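Local atomic coordinates of glycosyl hydrolase, family 31/fibronectin type III domain protein (Clostridium perfringens, PDB entry 4P5Y), a protein that probably binds N-acetylgalactosamine-containing glycans through an F5/8 type C (carbohydrate-binding module family 32-like) domain of a family 31 glycoside hydrolase. Residues T32-R37 with T50-A55; I66-D71 with L162-K167; I79-R84 with A157-L162. All blocks are in the same frame, centred on the assembly; numbering follows the deposited sequence.

The three contacts lie along a beta sandwich with N-acetylgalactosamine and a calcium ion at one end. Contact 1 and contact 3, centres about 12 Å apart, both reach the sugar: His53 comes from contact 1 and Arg84 from contact 3. They share the calcium ion too, through Thr50 and Ala160, and are stitched together by Trp52 N to Ala159 O at 2.9 Å. Contact 2, its centre about 19 Å from that of contact 1, is apolar packing between the sheets. It shares Leu162 with contact 3 and meets contact 1 where Trp52 CZ3 lies 3.8 Å from Ile66 CG2. Strand 158-166 thus runs from the binding end into the hydrophobic interior.

Contact 1: residues T32-R37 with T50-A55. With CA (calcium ion), chain C; NGA (2-acetamido-2-deoxy-beta-D-galactopyranose), chain B.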
loop_
_atom_site.group_PDB
_atom_site.type_symbol
_atom_site.label_atom_id
_atom_site.label_comp_id
_atom_site.label_asym_id
_atom_site.label_seq_id
_atom_site.Cartn_x
_atom_site.Cartn_y
_atom_site.Cartn_z
ATOM N N THR A 32 -9.836 4.078 -4.789
ATOM C CA THR A 32 -10.900 3.642 -5.697
ATOM C C THR A 32 -12.220 3.438 -4.959
ATOM O O THR A 32 -13.244 3.964 -5.354
ATOM C CB THR A 32 -10.554 2.316 -6.433
ATOM O OG1 THR A 32 -9.282 2.420 -7.075
ATOM C CG2 THR A 32 -11.583 2.010 -7.471
ATOM N N SER A 33 -12.192 2.662 -3.885
ATOM C CA SER A 33 -13.374 2.502 -3.052
ATOM C C SER A 33 -12.989 2.237 -1.587
ATOM O O SER A 33 -11.817 2.032 -1.256
ATOM C CB SER A 33 -14.267 1.383 -3.611
ATOM O OG SER A 33 -13.603 0.128 -3.617
ATOM N N GLU A 34 -13.982 2.282 -0.709
ATOM C CA GLU A 34 -13.772 2.076 0.714
ATOM C C GLU A 34 -14.964 1.319 1.199
ATOM O O GLU A 34 -16.059 1.549 0.717
ATOM C CB GLU A 34 -13.650 3.395 1.483
ATOM C CG GLU A 34 -12.652 4.395 0.931
ATOM C CD GLU A 34 -12.682 5.715 1.689
ATOM O OE1 GLU A 34 -13.437 6.634 1.284
ATOM O OE2 GLU A 34 -11.948 5.838 2.691
ATOM N N ALA A 35 -14.771 0.416 2.145
ATOM C CA ALA A 35 -15.878 -0.381 2.630
ATOM C C ALA A 35 -15.983 -0.234 4.131
ATOM O O ALA A 35 -14.981 0.055 4.808
ATOM C CB ALA A 35 -15.700 -1.840 2.251
ATOM N N ASP A 36 -17.196 -0.428 4.647
ATOM C CA ASP A 36 -17.396 -0.479 6.087
ATOM C C ASP A 36 -16.810 0.770 6.745
ATOM O O ASP A 36 -17.085 1.883 6.318
ATOM C CB ASP A 36 -16.765 -1.756 6.642
ATOM C CG ASP A 36 -17.349 -3.005 6.002
ATOM O OD1 ASP A 36 -18.588 -3.036 5.840
ATOM O OD2 ASP A 36 -16.588 -3.935 5.647
ATOM N N ARG A 37 -15.984 0.599 7.766
ATOM C CA ARG A 37 -15.326 1.767 8.345
ATOM C C ARG A 37 -13.829 1.772 8.045
ATOM O O ARG A 37 -13.062 2.447 8.706
ATOM C CB ARG A 37 -15.557 1.827 9.856
ATOM C CG ARG A 37 -16.943 2.299 10.272
ATOM C CD ARG A 37 -16.952 2.582 11.773
ATOM N NE ARG A 37 -18.278 2.448 12.366
ATOM C CZ ARG A 37 -18.855 1.282 12.639
ATOM N NH1 ARG A 37 -18.225 0.150 12.361
ATOM N NH2 ARG A 37 -20.061 1.246 13.184
ATOM N N THR A 50 -5.598 -0.496 12.323
ATOM C CA THR A 50 -6.578 0.046 11.396
ATOM C C THR A 50 -6.216 -0.367 9.973
ATOM O O THR A 50 -5.039 -0.503 9.625
ATOM C CB THR A 50 -6.667 1.586 11.488
ATOM O OG1 THR A 50 -5.417 2.174 11.095
ATOM C CG2 THR A 50 -6.995 2.021 12.914
ATOM N N ILE A 51 -7.227 -0.572 9.144
ATOM C CA ILE A 51 -6.966 -0.849 7.746
ATOM C C ILE A 51 -7.785 0.014 6.807
ATOM O O ILE A 51 -8.846 0.528 7.161
ATOM C CB ILE A 51 -7.251 -2.324 7.396
ATOM C CG1 ILE A 51 -8.762 -2.585 7.401
ATOM C CG2 ILE A 51 -6.491 -3.253 8.343
ATOM C CD1 ILE A 51 -9.128 -4.035 7.204
ATOM N N TRP A 52 -7.256 0.177 5.603
ATOM C CA TRP A 52 -8.070 0.512 4.450
ATOM C C TRP A 52 -8.536 -0.772 3.781
ATOM O O TRP A 52 -7.752 -1.686 3.566
ATOM C CB TRP A 52 -7.287 1.354 3.456
ATOM C CG TRP A 52 -7.952 1.448 2.128
ATOM C CD1 TRP A 52 -9.181 1.982 1.863
ATOM C CD2 TRP A 52 -7.417 1.026 0.869
ATOM N NE1 TRP A 52 -9.448 1.911 0.518
ATOM C CE2 TRP A 52 -8.380 1.328 -0.114
ATOM C CE3 TRP A 52 -6.217 0.429 0.476
ATOM C CZ2 TRP A 52 -8.181 1.042 -1.470
ATOM C CZ3 TRP A 52 -6.026 0.138 -0.873
ATOM C CH2 TRP A 52 -7.004 0.447 -1.824
ATOM N N HIS A 53 -9.817 -0.842 3.468
ATOM C CA HIS A 53 -10.381 -1.981 2.753
ATOM C C HIS A 53 -11.213 -1.386 1.628
ATOM O O HIS A 53 -11.876 -0.362 1.827
ATOM C CB HIS A 53 -11.229 -2.851 3.688
ATOM C CG HIS A 53 -11.469 -4.244 3.192
ATOM N ND1 HIS A 53 -12.172 -4.516 2.038
ATOM C CD2 HIS A 53 -11.126 -5.445 3.712
ATOM C CE1 HIS A 53 -12.240 -5.823 1.863
ATOM N NE2 HIS A 53 -11.611 -6.410 2.864
ATOM N N SER A 54 -11.155 -1.991 0.446
ATOM C CA SER A 54 -11.935 -1.503 -0.690
ATOM C C SER A 54 -13.298 -2.191 -0.720
ATOM O O SER A 54 -13.531 -3.164 0.008
ATOM C CB SER A 54 -11.184 -1.721 -2.004
ATOM O OG SER A 54 -10.973 -3.105 -2.237
ATOM N N ALA A 55 -14.202 -1.685 -1.552
ATOM C CA ALA A 55 -15.569 -2.205 -1.571
ATOM C C ALA A 55 -15.592 -3.650 -2.068
ATOM O O ALA A 55 -14.722 -4.076 -2.835
ATOM C CB ALA A 55 -16.470 -1.325 -2.431
HETATM CA CA CA C . -3.517 1.579 9.753
HETATM C C1 NGA B . -15.812 -9.532 5.815
HETATM C C2 NGA B . -14.734 -8.572 6.313
HETATM C C3 NGA B . -14.618 -7.394 5.347
HETATM C C4 NGA B . -14.423 -7.913 3.927
HETATM C C5 NGA B . -15.562 -8.861 3.587
HETATM C C6 NGA B . -15.488 -9.386 2.154
HETATM C C7 NGA B . -14.363 -8.628 8.740
HETATM C C8 NGA B . -14.816 -8.118 10.079
HETATM N N2 NGA B . -14.987 -8.112 7.675
HETATM O O1 NGA B . -15.843 -10.694 6.611
HETATM O O3 NGA B . -13.564 -6.529 5.725
HETATM O O4 NGA B . -13.198 -8.604 3.836
HETATM O O5 NGA B . -15.511 -9.930 4.497
HETATM O O6 NGA B . -15.703 -10.784 2.136
HETATM O O7 NGA B . -13.468 -9.481 8.675
#
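Trp52 and Ser33 meet edge-on: the indole NE1 gives its hydrogen to Ser33 O at 3.0 Å, and that oxygen lies close to the ring plane while the N-H arrives in the plane of the carbonyl. With CG anti to the backbone N (chi1 166°), the indole reaches across to the 32-37 loop, and Glu34 CG adds an aliphatic touch at the same edge. The carboxylate of Glu34 turns elsewhere, its OE2 bonded to Lys40 N. The Ser33 side chain is an acceptor as well: its OG takes the backbone N-H of Ala55 at 2.8 Å in a nearly straight bond (166°), while Ala55 CB packs beside it. Two residues on, Ala35 N donates to His53 O at 3.0 Å, from above the carbonyl plane, and the CA-H of Glu34 approaches the same oxygen. Ala35 CB rests against Ser54 O, its nearest atom at 3.4 Å. That carbonyl also takes the in-plane hydrogen bond of His53 ND1, 2.8 Å long and on a lone pair of Ser54 O, which fixes the rotation of the imidazole. One face of the His53 ring meets O3 of the N-acetylgalactosamine, and His53 NE2 makes a weak hydrogen bond to its O4 at 2.9 Å. Just ahead of strand 52-53, Thr50 binds the calcium ion through both O and OG1, with Asn42, Asp45, Asp47 and Ala160 completing the site. His53 ND1 thus carries a hydrogen and holds the ring with one face toward the sugar's O3; whether NE2 is protonated too, which would make the ring cationic, its weak bond does not settle.

Contact 2: residues I66-D71 with L162-K167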
loop_
_atom_site.group_PDB
_atom_site.type_symbol
_atom_site.label_atom_id
_atom_site.label_comp_id
_atom_site.label_asym_id
_atom_site.label_seq_id
_atom_site.Cartn_x
_atom_site.Cartn_y
_atom_site.Cartn_z
ATOM N N ILE A 66 -4.771 3.354 -4.129
ATOM C CA ILE A 66 -4.872 4.396 -3.111
ATOM C C ILE A 66 -3.759 5.430 -3.313
ATOM O O ILE A 66 -2.617 5.081 -3.626
ATOM C CB ILE A 66 -4.798 3.793 -1.707
ATOM C CG1 ILE A 66 -4.843 4.887 -0.639
ATOM C CG2 ILE A 66 -3.546 2.975 -1.560
ATOM C CD1 ILE A 66 -5.067 4.343 0.783
ATOM N N THR A 67 -4.096 6.706 -3.180
ATOM C CA THR A 67 -3.108 7.729 -3.440
ATOM C C THR A 67 -2.738 8.445 -2.167
ATOM O O THR A 67 -3.584 9.015 -1.487
ATOM C CB THR A 67 -3.591 8.749 -4.475
ATOM O OG1 THR A 67 -3.754 8.097 -5.739
ATOM C CG2 THR A 67 -2.568 9.888 -4.613
ATOM N N ILE A 68 -1.456 8.393 -1.855
ATOM C CA ILE A 68 -0.924 9.011 -0.656
ATOM C C ILE A 68 -0.241 10.313 -1.022
ATOM O O ILE A 68 0.632 10.346 -1.899
ATOM C CB ILE A 68 0.090 8.082 0.066
ATOM C CG1 ILE A 68 -0.549 6.729 0.387
ATOM C CG2 ILE A 68 0.675 8.758 1.310
ATOM C CD1 ILE A 68 -1.976 6.821 0.933
ATOM N N LYS A 69 -0.638 11.380 -0.347
ATOM C CA LYS A 69 0.045 12.665 -0.488
ATOM C C LYS A 69 0.991 12.953 0.671
ATOM O O LYS A 69 0.611 12.838 1.845
ATOM C CB LYS A 69 -0.961 13.801 -0.598
ATOM C CG LYS A 69 -0.358 15.177 -0.372
ATOM C CD LYS A 69 -1.403 16.232 -0.635
ATOM C CE LYS A 69 -0.872 17.635 -0.452
ATOM N NZ LYS A 69 -1.938 18.592 -0.849
ATOM N N LEU A 70 2.212 13.357 0.324
ATOM C CA LEU A 70 3.247 13.701 1.295
ATOM C C LEU A 70 3.227 15.221 1.544
ATOM O O LEU A 70 2.719 15.968 0.724
ATOM C CB LEU A 70 4.622 13.224 0.791
ATOM C CG LEU A 70 4.831 11.703 0.682
ATOM C CD1 LEU A 70 3.723 11.059 -0.109
ATOM C CD2 LEU A 70 6.157 11.348 0.061
ATOM N N ASP A 71 3.767 15.677 2.674
ATOM C CA ASP A 71 3.660 17.093 3.036
ATOM C C ASP A 71 4.580 17.969 2.188
ATOM O O ASP A 71 4.375 19.175 2.073
ATOM C CB ASP A 71 3.952 17.311 4.527
ATOM C CG ASP A 71 5.378 16.959 4.909
ATOM O OD1 ASP A 71 5.846 15.863 4.526
ATOM O OD2 ASP A 71 6.033 17.774 5.603
ATOM N N LEU A 162 1.079 1.716 5.026
ATOM C CA LEU A 162 2.132 1.987 4.066
ATOM C C LEU A 162 3.158 2.873 4.750
ATOM O O LEU A 162 2.846 3.993 5.168
ATOM C CB LEU A 162 1.591 2.660 2.804
ATOM C CG LEU A 162 0.548 1.841 2.075
ATOM C CD1 LEU A 162 -0.102 2.681 1.003
ATOM C CD2 LEU A 162 1.203 0.588 1.498
ATOM N N VAL A 163 4.379 2.360 4.861
ATOM C CA VAL A 163 5.504 3.111 5.412
ATOM C C VAL A 163 6.394 3.664 4.286
ATOM O O VAL A 163 6.823 2.918 3.429
ATOM C CB VAL A 163 6.316 2.207 6.365
ATOM C CG1 VAL A 163 7.540 2.928 6.922
ATOM C CG2 VAL A 163 5.407 1.690 7.493
ATOM N N PHE A 164 6.645 4.967 4.274
ATOM C CA PHE A 164 7.443 5.603 3.216
ATOM C C PHE A 164 8.857 5.877 3.696
ATOM O O PHE A 164 9.051 6.233 4.855
ATOM C CB PHE A 164 6.804 6.932 2.757
ATOM C CG PHE A 164 5.517 6.767 2.000
ATOM C CD1 PHE A 164 4.393 6.253 2.622
ATOM C CD2 PHE A 164 5.434 7.127 0.662
ATOM C CE1 PHE A 164 3.205 6.078 1.924
ATOM C CE2 PHE A 164 4.250 6.960 -0.044
ATOM C CZ PHE A 164 3.130 6.437 0.594
ATOM N N TYR A 165 9.839 5.735 2.812
ATOM C CA TYR A 165 11.221 6.136 3.117
ATOM C C TYR A 165 11.761 7.117 2.072
ATOM O O TYR A 165 11.616 6.882 0.878
ATOM C CB TYR A 165 12.154 4.921 3.180
ATOM C CG TYR A 165 11.771 3.833 4.156
ATOM C CD1 TYR A 165 10.716 2.974 3.891
ATOM C CD2 TYR A 165 12.482 3.649 5.330
ATOM C CE1 TYR A 165 10.368 1.970 4.778
ATOM C CE2 TYR A 165 12.140 2.645 6.230
ATOM C CZ TYR A 165 11.085 1.804 5.943
ATOM O OH TYR A 165 10.750 0.792 6.824
ATOM N N GLY A 166 12.408 8.190 2.513
ATOM C CA GLY A 166 12.862 9.226 1.596
ATOM C C GLY A 166 13.434 10.457 2.282
ATOM O O GLY A 166 13.269 10.642 3.488
ATOM N N LYS A 167 14.114 11.300 1.517
ATOM C CA LYS A 167 14.836 12.426 2.097
ATOM C C LYS A 167 14.192 13.765 1.735
ATOM O O LYS A 167 13.535 13.873 0.697
ATOM C CB LYS A 167 16.290 12.401 1.642
#
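Strands 66-70 and 162-166 face each other across the interior at a closest axial approach of 10.6 Å, running in broadly the same direction with 43° between them. At this spacing the backbones do not pair, and the join is made wholly by side chains that point inward from alternate positions of each strand. Phe164 and Ile68 form its centre. The phenyl ring reaches over with its far end, and CZ comes to 3.5 Å from Ile68 CG2, with Ile68 CB and CG1 also close to the same carbon. Ile68 holds CG2 anti to its own backbone N and CG1 beside it (chi1 -56°), a setting in which both branches bear on the end of the ring. The approach is oblique, neither over a face nor squarely at an edge. Leu70 meets the other flank of the phenyl group: its CD1 is 4.1 Å from Phe164 CE2, again at a slant.

Such packing is that of the beta sandwich of F5/8 type C domains, in which two antiparallel sheets enclose an apolar interior. Strand 64-70 belongs to the five-stranded sheet, next to strands 26-31 and 140-148, while strand 158-166 lies in the four-stranded one beside strand 73-82. Leu26, Leu141 and Leu76 also touch Phe164, bringing neighbouring strands of both sheets against the ring. Nearer the start of the two segments, Leu162 takes over from Phe164. Its CD1 branch reaches Ile68 CG1 at 4.1 Å and Ile66 CG2 at 4.3 Å, bridging the two isoleucines, and within its own sheet Ile66 also packs against Phe143.

Contact 3: residues I79-R84 with A157-L162; sequences IDYLPR and ASAAEL. With CA (calcium ion), chain C; NGA (2-acetamido-2-deoxy-beta-D-galactopyranose), chain B.
Tyr81 leans along the 157-162 segment and reaches it with its hydroxyl. From CB, with CG anti to the backbone N (chi1 169°), the ring extends so that Tyr81 CD1 comes to 4.1 Å from Leu162 CD2, near the ring plane. One atom further, Tyr81 CE1 packs on Ala159 CB at 3.6 Å. At the tip, Tyr81 OH donates to Ser158 O at 2.8 Å, an acceptor lying at the ring edge, and the same hydroxyl also bonds Val92 N. The backbones pair antiparallel, Tyr81 opposite Leu162 as a non-hydrogen-bonded pair and Leu82 opposite Glu161 as a hydrogen-bonded one. Leu82 N gives Glu161 O an almost straight bond of 3.0 Å, and Leu82 O accepts both Ala160 N, at 2.8 Å, and Glu161 N, at 3.3 Å. Ala160 and Glu161 therefore both face Leu82, a classic beta bulge, and Ala160 O binds the calcium ion at 2.4 Å. Beyond it, the extended Arg84 carries NH2 to O3 of the N-acetylgalactosamine, a 3.1 Å hydrogen bond. Asn89 and Tyr156 hold the same sugar. In the four-stranded sheet, strand 73-82 lies between strands 158-166 and 129-138, and strand 52-53 flanks 158-166 on its other side.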
loop_
_atom_site.group_PDB
_atom_site.type_symbol
_atom_site.label_atom_id
_atom_site.label_comp_id
_atom_site.label_asym_id
_atom_site.label_seq_id
_atom_site.Cartn_x
_atom_site.Cartn_y
_atom_site.Cartn_z
ATOM N N ILE A 79 8.794 1.697 0.054
ATOM C CA ILE A 79 7.669 1.702 0.976
ATOM C C ILE A 79 7.529 0.299 1.545
ATOM O O ILE A 79 7.929 -0.674 0.900
ATOM C CB ILE A 79 6.352 2.143 0.309
ATOM C CG1 ILE A 79 5.830 1.065 -0.647
ATOM C CG2 ILE A 79 6.528 3.463 -0.421
ATOM C CD1 ILE A 79 4.451 1.376 -1.204
ATOM N N ASP A 80 7.005 0.191 2.763
ATOM C CA ASP A 80 6.657 -1.106 3.331
ATOM C C ASP A 80 5.153 -1.285 3.325
ATOM O O ASP A 80 4.385 -0.376 3.664
ATOM C CB ASP A 80 7.168 -1.268 4.759
ATOM C CG ASP A 80 8.667 -1.263 4.839
ATOM O OD1 ASP A 80 9.300 -1.303 3.768
ATOM O OD2 ASP A 80 9.216 -1.228 5.963
ATOM N N TYR A 81 4.745 -2.480 2.940
ATOM C CA TYR A 81 3.358 -2.851 2.943
ATOM C C TYR A 81 3.073 -3.756 4.133
ATOM O O TYR A 81 3.644 -4.848 4.251
ATOM C CB TYR A 81 2.991 -3.546 1.631
ATOM C CG TYR A 81 1.632 -4.196 1.667
ATOM C CD1 TYR A 81 0.486 -3.453 1.464
ATOM C CD2 TYR A 81 1.496 -5.558 1.916
ATOM C CE1 TYR A 81 -0.754 -4.035 1.495
ATOM C CE2 TYR A 81 0.247 -6.158 1.946
ATOM C CZ TYR A 81 -0.874 -5.384 1.736
ATOM O OH TYR A 81 -2.119 -5.954 1.770
ATOM N N LEU A 82 2.194 -3.293 5.014
ATOM C CA LEU A 82 1.809 -4.075 6.179
ATOM C C LEU A 82 0.429 -4.668 6.007
ATOM O O LEU A 82 -0.578 -3.946 6.045
ATOM C CB LEU A 82 1.838 -3.227 7.436
ATOM C CG LEU A 82 1.520 -4.005 8.706
ATOM C CD1 LEU A 82 2.568 -5.089 8.974
ATOM C CD2 LEU A 82 1.425 -3.033 9.858
ATOM N N PRO A 83 0.374 -5.991 5.823
ATOM C CA PRO A 83 -0.920 -6.625 5.586
ATOM C C PRO A 83 -1.828 -6.567 6.817
ATOM O O PRO A 83 -1.362 -6.467 7.957
ATOM C CB PRO A 83 -0.548 -8.074 5.231
ATOM C CG PRO A 83 0.817 -8.288 5.754
ATOM C CD PRO A 83 1.490 -6.954 5.852
ATOM N N ARG A 84 -3.131 -6.601 6.558
ATOM C CA ARG A 84 -4.141 -6.738 7.596
ATOM C C ARG A 84 -3.735 -7.821 8.590
ATOM O O ARG A 84 -3.489 -8.959 8.207
ATOM C CB ARG A 84 -5.481 -7.077 6.968
ATOM C CG ARG A 84 -6.659 -7.037 7.907
ATOM C CD ARG A 84 -7.854 -7.646 7.206
ATOM N NE ARG A 84 -9.122 -7.294 7.835
ATOM C CZ ARG A 84 -10.299 -7.420 7.230
ATOM N NH1 ARG A 84 -10.359 -7.881 5.987
ATOM N NH2 ARG A 84 -11.409 -7.079 7.862
ATOM N N ALA A 157 -9.087 -5.304 -1.931
ATOM C CA ALA A 157 -7.783 -5.115 -1.304
ATOM C C ALA A 157 -7.888 -4.403 0.035
ATOM O O ALA A 157 -8.787 -3.576 0.269
ATOM C CB ALA A 157 -6.864 -4.340 -2.219
ATOM N N SER A 158 -6.950 -4.727 0.915
ATOM C CA SER A 158 -6.773 -3.969 2.142
ATOM C C SER A 158 -5.289 -3.699 2.384
ATOM O O SER A 158 -4.418 -4.332 1.787
ATOM C CB SER A 158 -7.409 -4.699 3.333
ATOM O OG SER A 158 -6.929 -6.025 3.470
ATOM N N ALA A 159 -5.016 -2.717 3.232
ATOM C CA ALA A 159 -3.663 -2.446 3.702
ATOM C C ALA A 159 -3.764 -1.897 5.113
ATOM O O ALA A 159 -4.582 -1.002 5.387
ATOM C CB ALA A 159 -2.932 -1.458 2.789
ATOM N N ALA A 160 -2.948 -2.438 6.003
ATOM C CA ALA A 160 -2.904 -1.947 7.371
ATOM C C ALA A 160 -2.022 -0.707 7.429
ATOM O O ALA A 160 -2.374 0.277 8.059
ATOM C CB ALA A 160 -2.396 -3.040 8.331
ATOM N N GLU A 161 -0.881 -0.755 6.754
ATOM C CA GLU A 161 0.018 0.386 6.706
ATOM C C GLU A 161 0.791 0.482 5.406
ATOM O O GLU A 161 1.136 -0.521 4.776
ATOM C CB GLU A 161 1.038 0.340 7.838
ATOM C CG GLU A 161 0.567 0.807 9.191
ATOM C CD GLU A 161 1.752 1.176 10.095
ATOM O OE1 GLU A 161 2.256 0.300 10.839
ATOM O OE2 GLU A 161 2.198 2.342 10.043
ATOM N N LEU A 162 1.079 1.716 5.026
ATOM C CA LEU A 162 2.132 1.987 4.066
ATOM C C LEU A 162 3.158 2.873 4.750
ATOM O O LEU A 162 2.846 3.993 5.168
ATOM C CB LEU A 162 1.591 2.660 2.804
ATOM C CG LEU A 162 0.548 1.841 2.075
ATOM C CD1 LEU A 162 -0.102 2.681 1.003
ATOM C CD2 LEU A 162 1.203 0.588 1.498
HETATM CA CA CA C . -3.517 1.579 9.753
HETATM C C1 NGA B . -15.812 -9.532 5.815
HETATM C C2 NGA B . -14.734 -8.572 6.313
HETATM C C3 NGA B . -14.618 -7.394 5.347
HETATM C C4 NGA B . -14.423 -7.913 3.927
HETATM C C5 NGA B . -15.562 -8.861 3.587
HETATM C C6 NGA B . -15.488 -9.386 2.154
HETATM C C7 NGA B . -14.363 -8.628 8.740
HETATM C C8 NGA B . -14.816 -8.118 10.079
HETATM N N2 NGA B . -14.987 -8.112 7.675
HETATM O O1 NGA B . -15.843 -10.694 6.611
HETATM O O3 NGA B . -13.564 -6.529 5.725
HETATM O O4 NGA B . -13.198 -8.604 3.836
HETATM O O5 NGA B . -15.511 -9.930 4.497
HETATM O O6 NGA B . -15.703 -10.784 2.136
HETATM O O7 NGA B . -13.468 -9.481 8.675
HETATM O O HOH W 1 -4.095 -6.704 3.968
#